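PDB 6T3E: DELTA1-pyrroline-2-carboxylate reductase, which catalyses the NAD(P)H-dependent reduction of Delta1-pyrroline-2-carboxylate to L-proline, and probably serves L-hydroxyproline metabolism. Local coordinates for residues W168-Y182 and K199-A213. Residues are numbered along the deposited sequence; the frame is centred on the assembly and turned at random.
Sequences WAVCEVRNIEKALVY and KLGIEIKTVESAREA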
loop_
_atom_site.group_PDB
_atom_site.type_symbol
_atom_site.label_atom_id
_atom_site.label_comp_id
_atom_site.label_asym_id
_atom_site.label_seq_id
_atom_site.Cartn_x
_atom_site.Cartn_y
_atom_site.Cartn_z
ATOM N N TRP B 168 20.231 -4.990 20.855
ATOM C CA TRP B 168 19.946 -6.412 21.058
ATOM C C TRP B 168 20.470 -7.252 19.898
ATOM O O TRP B 168 21.151 -8.260 20.107
ATOM C CB TRP B 168 18.438 -6.617 21.257
ATOM C CG TRP B 168 18.001 -8.040 21.505
ATOM C CD1 TRP B 168 18.799 -9.113 21.778
ATOM C CD2 TRP B 168 16.655 -8.534 21.508
ATOM N NE1 TRP B 168 18.043 -10.246 21.935
ATOM C CE2 TRP B 168 16.722 -9.922 21.781
ATOM C CE3 TRP B 168 15.399 -7.940 21.308
ATOM C CZ2 TRP B 168 15.582 -10.730 21.857
ATOM C CZ3 TRP B 168 14.264 -8.742 21.385
ATOM C CH2 TRP B 168 14.366 -10.128 21.658
ATOM N N ALA B 169 20.194 -6.836 18.663
ATOM C CA ALA B 169 20.677 -7.603 17.518
ATOM C C ALA B 169 22.197 -7.544 17.383
ATOM O O ALA B 169 22.804 -8.487 16.865
ATOM C CB ALA B 169 20.005 -7.116 16.240
ATOM N N VAL B 170 22.825 -6.434 17.788
ATOM C CA VAL B 170 24.286 -6.370 17.785
ATOM C C VAL B 170 24.866 -7.341 18.811
ATOM O O VAL B 170 25.907 -7.965 18.573
ATOM C CB VAL B 170 24.766 -4.921 18.016
ATOM C CG1 VAL B 170 26.272 -4.872 18.243
ATOM C CG2 VAL B 170 24.403 -4.056 16.833
ATOM N N CYS B 171 24.197 -7.493 19.959
ATOM C CA CYS B 171 24.659 -8.418 20.993
ATOM C C CYS B 171 24.504 -9.879 20.564
ATOM O O CYS B 171 25.242 -10.750 21.045
ATOM C CB CYS B 171 23.885 -8.181 22.293
ATOM S SG CYS B 171 24.065 -6.554 23.078
ATOM N N GLU B 172 23.529 -10.177 19.701
ATOM C CA GLU B 172 23.369 -11.548 19.226
ATOM C C GLU B 172 24.465 -11.936 18.248
ATOM O O GLU B 172 24.701 -13.128 18.034
ATOM C CB GLU B 172 21.992 -11.738 18.579
ATOM C CG GLU B 172 20.834 -11.825 19.577
ATOM C CD GLU B 172 20.730 -13.194 20.242
ATOM O OE1 GLU B 172 21.327 -14.157 19.709
ATOM O OE2 GLU B 172 20.050 -13.306 21.292
ATOM N N VAL B 173 25.161 -10.955 17.690
ATOM C CA VAL B 173 26.112 -11.180 16.615
ATOM C C VAL B 173 27.562 -10.953 17.049
ATOM O O VAL B 173 28.473 -11.510 16.419
ATOM C CB VAL B 173 25.742 -10.286 15.407
ATOM C CG1 VAL B 173 26.930 -9.926 14.538
ATOM C CG2 VAL B 173 24.628 -10.937 14.589
ATOM N N ARG B 174 27.803 -10.209 18.129
ATOM C CA ARG B 174 29.146 -9.914 18.611
ATOM C C ARG B 174 29.216 -10.128 20.121
ATOM O O ARG B 174 28.195 -10.243 20.800
ATOM C CB ARG B 174 29.546 -8.480 18.243
ATOM C CG ARG B 174 29.724 -8.265 16.745
ATOM C CD ARG B 174 30.964 -8.979 16.234
ATOM N NE ARG B 174 31.230 -8.699 14.824
ATOM C CZ ARG B 174 30.994 -9.555 13.829
ATOM N NH1 ARG B 174 30.481 -10.752 14.090
ATOM N NH2 ARG B 174 31.270 -9.217 12.571
ATOM N N ASN B 175 30.439 -10.254 20.641
ATOM C CA ASN B 175 30.644 -10.439 22.082
ATOM C C ASN B 175 30.783 -9.071 22.757
ATOM O O ASN B 175 31.810 -8.722 23.340
ATOM C CB ASN B 175 31.860 -11.325 22.348
ATOM C CG ASN B 175 31.551 -12.822 22.203
ATOM O OD1 ASN B 175 30.589 -13.334 22.786
ATOM N ND2 ASN B 175 32.367 -13.522 21.417
ATOM N N ILE B 176 29.692 -8.302 22.693
ATOM C CA ILE B 176 29.676 -6.953 23.243
ATOM C C ILE B 176 29.814 -7.019 24.758
ATOM O O ILE B 176 29.179 -7.846 25.424
ATOM C CB ILE B 176 28.384 -6.235 22.816
ATOM C CG1 ILE B 176 28.208 -6.338 21.302
ATOM C CG2 ILE B 176 28.411 -4.770 23.210
ATOM C CD1 ILE B 176 29.188 -5.498 20.516
ATOM N N GLU B 177 30.644 -6.147 25.316
ATOM C CA GLU B 177 30.871 -6.107 26.755
ATOM C C GLU B 177 30.280 -4.881 27.433
ATOM O O GLU B 177 29.751 -4.992 28.542
ATOM C CB GLU B 177 32.375 -6.152 27.048
ATOM C CG GLU B 177 32.913 -7.519 27.381
ATOM C CD GLU B 177 34.399 -7.620 27.123
ATOM O OE1 GLU B 177 35.119 -6.655 27.461
ATOM O OE2 GLU B 177 34.847 -8.659 26.588
ATOM N N LYS B 178 30.331 -3.718 26.785
ATOM C CA LYS B 178 29.902 -2.476 27.409
ATOM C C LYS B 178 29.315 -1.556 26.346
ATOM O O LYS B 178 29.783 -1.528 25.203
ATOM C CB LYS B 178 31.088 -1.822 28.141
ATOM C CG LYS B 178 30.939 -0.375 28.534
ATOM C CD LYS B 178 32.307 0.297 28.526
ATOM C CE LYS B 178 32.208 1.753 28.941
ATOM N NZ LYS B 178 33.532 2.441 29.051
ATOM N N ALA B 179 28.297 -0.790 26.740
ATOM C CA ALA B 179 27.599 0.100 25.825
ATOM C C ALA B 179 27.527 1.510 26.400
ATOM O O ALA B 179 27.416 1.698 27.614
ATOM C CB ALA B 179 26.188 -0.423 25.498
ATOM N N LEU B 180 27.606 2.499 25.505
ATOM C CA LEU B 180 27.500 3.919 25.836
ATOM C C LEU B 180 26.337 4.534 25.072
ATOM O O LEU B 180 26.222 4.360 23.854
ATOM C CB LEU B 180 28.788 4.672 25.483
ATOM C CG LEU B 180 30.083 4.075 26.032
ATOM C CD1 LEU B 180 31.301 4.786 25.463
ATOM C CD2 LEU B 180 30.059 4.122 27.557
ATOM N N VAL B 181 25.478 5.254 25.782
ATOM C CA VAL B 181 24.242 5.755 25.200
ATOM C C VAL B 181 24.174 7.264 25.420
ATOM O O VAL B 181 24.423 7.751 26.530
ATOM C CB VAL B 181 23.016 5.008 25.767
ATOM C CG1 VAL B 181 22.964 5.083 27.283
ATOM C CG2 VAL B 181 21.724 5.493 25.123
ATOM N N TYR B 182 23.898 8.002 24.343
ATOM C CA TYR B 182 23.704 9.440 24.406
ATOM C C TYR B 182 22.373 9.794 23.769
ATOM O O TYR B 182 22.040 9.285 22.696
ATOM C CB TYR B 182 24.836 10.179 23.695
ATOM C CG TYR B 182 24.475 11.606 23.374
ATOM C CD1 TYR B 182 24.402 12.568 24.378
ATOM C CD2 TYR B 182 24.183 11.992 22.072
ATOM C CE1 TYR B 182 24.060 13.873 24.085
ATOM C CE2 TYR B 182 23.846 13.295 21.772
ATOM C CZ TYR B 182 23.783 14.227 22.778
ATOM O OH TYR B 182 23.434 15.514 22.468
ATOM N N LYS B 199 18.233 -6.300 30.626
ATOM C CA LYS B 199 17.759 -6.995 29.441
ATOM C C LYS B 199 18.865 -7.856 28.840
ATOM O O LYS B 199 18.736 -9.082 28.740
ATOM C CB LYS B 199 17.311 -5.926 28.445
ATOM C CG LYS B 199 16.882 -6.376 27.051
ATOM C CD LYS B 199 15.445 -6.875 26.900
ATOM C CE LYS B 199 15.158 -6.953 25.368
ATOM N NZ LYS B 199 15.372 -5.633 24.637
ATOM N N LEU B 200 19.970 -7.235 28.416
ATOM C CA LEU B 200 21.030 -7.949 27.690
ATOM C C LEU B 200 22.134 -8.477 28.596
ATOM O O LEU B 200 23.064 -9.120 28.098
ATOM C CB LEU B 200 21.647 -7.050 26.613
ATOM C CG LEU B 200 20.591 -6.395 25.729
ATOM C CD1 LEU B 200 21.182 -5.302 24.827
ATOM C CD2 LEU B 200 19.842 -7.426 24.902
ATOM N N GLY B 201 22.075 -8.195 29.894
ATOM C CA GLY B 201 23.117 -8.665 30.802
ATOM C C GLY B 201 24.480 -8.081 30.503
ATOM O O GLY B 201 25.492 -8.786 30.598
ATOM N N ILE B 202 24.527 -6.799 30.138
ATOM C CA ILE B 202 25.767 -6.087 29.872
ATOM C C ILE B 202 25.684 -4.745 30.575
ATOM O O ILE B 202 24.600 -4.238 30.873
ATOM C CB ILE B 202 26.043 -5.869 28.367
ATOM C CG1 ILE B 202 24.929 -5.028 27.734
ATOM C CG2 ILE B 202 26.235 -7.198 27.641
ATOM C CD1 ILE B 202 25.336 -4.305 26.459
ATOM N N GLU B 203 26.857 -4.169 30.835
ATOM C CA GLU B 203 26.938 -2.861 31.471
ATOM C C GLU B 203 26.653 -1.761 30.449
ATOM O O GLU B 203 27.241 -1.736 29.361
ATOM C CB GLU B 203 28.315 -2.661 32.108
ATOM C CG GLU B 203 28.486 -1.305 32.765
ATOM C CD GLU B 203 29.920 -1.017 33.160
ATOM O OE1 GLU B 203 30.667 -1.981 33.440
ATOM O OE2 GLU B 203 30.296 0.177 33.187
ATOM N N ILE B 204 25.733 -0.862 30.785
ATOM C CA ILE B 204 25.406 0.259 29.911
ATOM C C ILE B 204 25.456 1.548 30.724
ATOM O O ILE B 204 24.773 1.678 31.748
ATOM C CB ILE B 204 24.039 0.085 29.230
ATOM C CG1 ILE B 204 24.048 -1.198 28.391
ATOM C CG2 ILE B 204 23.735 1.297 28.364
ATOM C CD1 ILE B 204 22.676 -1.767 28.062
ATOM N N LYS B 205 26.258 2.496 30.267
ATOM C CA LYS B 205 26.465 3.754 30.955
ATOM C C LYS B 205 26.049 4.876 30.028
ATOM O O LYS B 205 26.366 4.864 28.834
ATOM C CB LYS B 205 27.928 3.937 31.369
ATOM C CG LYS B 205 28.304 3.237 32.667
ATOM C CD LYS B 205 28.213 4.197 33.840
ATOM C CE LYS B 205 27.776 3.501 35.118
ATOM N NZ LYS B 205 27.622 4.489 36.228
ATOM N N THR B 206 25.312 5.822 30.578
ATOM C CA THR B 206 24.931 6.991 29.809
ATOM C C THR B 206 26.121 7.933 29.754
ATOM O O THR B 206 26.753 8.195 30.781
ATOM C CB THR B 206 23.732 7.688 30.449
ATOM O OG1 THR B 206 24.131 8.227 31.716
ATOM C CG2 THR B 206 22.596 6.704 30.668
ATOM N N VAL B 207 26.431 8.430 28.559
ATOM C CA VAL B 207 27.444 9.465 28.379
ATOM C C VAL B 207 26.716 10.762 27.987
ATOM O O VAL B 207 25.541 10.750 27.611
ATOM C CB VAL B 207 28.516 9.072 27.329
ATOM C CG1 VAL B 207 29.179 7.769 27.688
ATOM C CG2 VAL B 207 27.912 9.007 25.928
ATOM N N GLU B 208 27.436 11.894 28.046
ATOM C CA GLU B 208 26.825 13.222 27.987
ATOM C C GLU B 208 27.304 14.018 26.775
ATOM O O GLU B 208 27.277 15.257 26.786
ATOM C CB GLU B 208 27.119 13.973 29.299
ATOM C CG GLU B 208 26.097 15.027 29.698
ATOM C CD GLU B 208 24.694 14.455 29.762
ATOM O OE1 GLU B 208 24.457 13.440 30.486
ATOM O OE2 GLU B 208 23.830 15.054 29.095
ATOM N N SER B 209 27.679 13.330 25.702
ATOM C CA SER B 209 27.880 13.971 24.406
ATOM C C SER B 209 27.916 12.899 23.322
ATOM O O SER B 209 28.392 11.782 23.548
ATOM C CB SER B 209 29.171 14.805 24.330
ATOM O OG SER B 209 30.306 14.016 24.608
ATOM N N ALA B 210 27.409 13.256 22.134
ATOM C CA ALA B 210 27.517 12.356 20.989
ATOM C C ALA B 210 28.973 12.102 20.617
ATOM O O ALA B 210 29.309 11.002 20.156
ATOM C CB ALA B 210 26.754 12.930 19.790
ATOM N N ARG B 211 29.852 13.086 20.854
ATOM C CA ARG B 211 31.269 12.919 20.546
ATOM C C ARG B 211 31.859 11.738 21.302
ATOM O O ARG B 211 32.541 10.886 20.717
ATOM C CB ARG B 211 32.031 14.197 20.900
ATOM C CG ARG B 211 33.522 14.156 20.601
ATOM C CD ARG B 211 34.048 15.534 20.185
ATOM N NE ARG B 211 35.373 15.459 19.569
ATOM C CZ ARG B 211 36.323 16.380 19.692
ATOM N NH1 ARG B 211 36.113 17.475 20.408
ATOM N NH2 ARG B 211 37.489 16.208 19.086
ATOM N N GLU B 212 31.577 11.649 22.599
ATOM C CA GLU B 212 32.160 10.593 23.421
ATOM C C GLU B 212 31.665 9.215 22.999
ATOM O O GLU B 212 32.452 8.267 22.920
ATOM C CB GLU B 212 31.847 10.845 24.900
ATOM C CG GLU B 212 32.457 9.821 25.830
ATOM C CD GLU B 212 32.168 10.127 27.274
ATOM O OE1 GLU B 212 32.376 9.239 28.132
ATOM O OE2 GLU B 212 31.722 11.264 27.546
ATOM N N ALA B 213 30.363 9.078 22.740
ATOM C CA ALA B 213 29.836 7.787 22.313
ATOM C C ALA B 213 30.444 7.361 20.986
ATOM O O ALA B 213 30.707 6.174 20.772
ATOM C CB ALA B 213 28.314 7.843 22.208
#
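Val207 N donates to Val181 O at 2.9 Å, the last of four backbone bonds along the parallel pairing of 178-182 with 203-207; the short axes of strands 178-182 and 203-206 diverge by 23°. Before it, Ala179 uses both polar backbone atoms: its N donates to Glu203 O and its O accepts from Lys205 N, each at 3.0 Å; Val181 N then reaches Lys205 O. That alternation fixes the parallel register, Ala179 beside Ile204 and Val181 beside Thr206.

On the face bearing Ala179 and Val181 the contacts are between aliphatic groups: Ala179 CB lies 3.7 Å from Ile204 CG1, and Val181 CG1 meets Ile204 CG2 and Thr206 CG2. On the face bearing Leu180, its CD2 packs crosswise on Val207 CG1.

At the C-terminal end of strand 178-182, with CG of Tyr182 opposite the backbone N (chi1 163°), the ring is laid flat against the start of helix 210-215. Ala210 N sits 3.4 Å above the ring centre, Ala210 CB is 3.5 Å from Tyr182 CE2, and Val207 O lies at the ring edge. Because Tyr182 also touches the bound NADH, a serine here would probably leave the Ala210 amide without the ring that lies over it and lose the cofactor contact.

At the far end, Leu200 spreads its methyls over helix 161-173, CD1 3.6 Å from Cys171 SG and CD2 against Trp168 CD1.

Strands 178-182 and 203-206, joined by helix 186-200, form a beta-alpha-beta unit of the Rossmann-type sheet: strand 203-206 is outermost within the chain, strand 153-157 flanks 178-182 on its other side, and Leu167 of helix 161-173 packs on Ala179, Ile202 and Ile204.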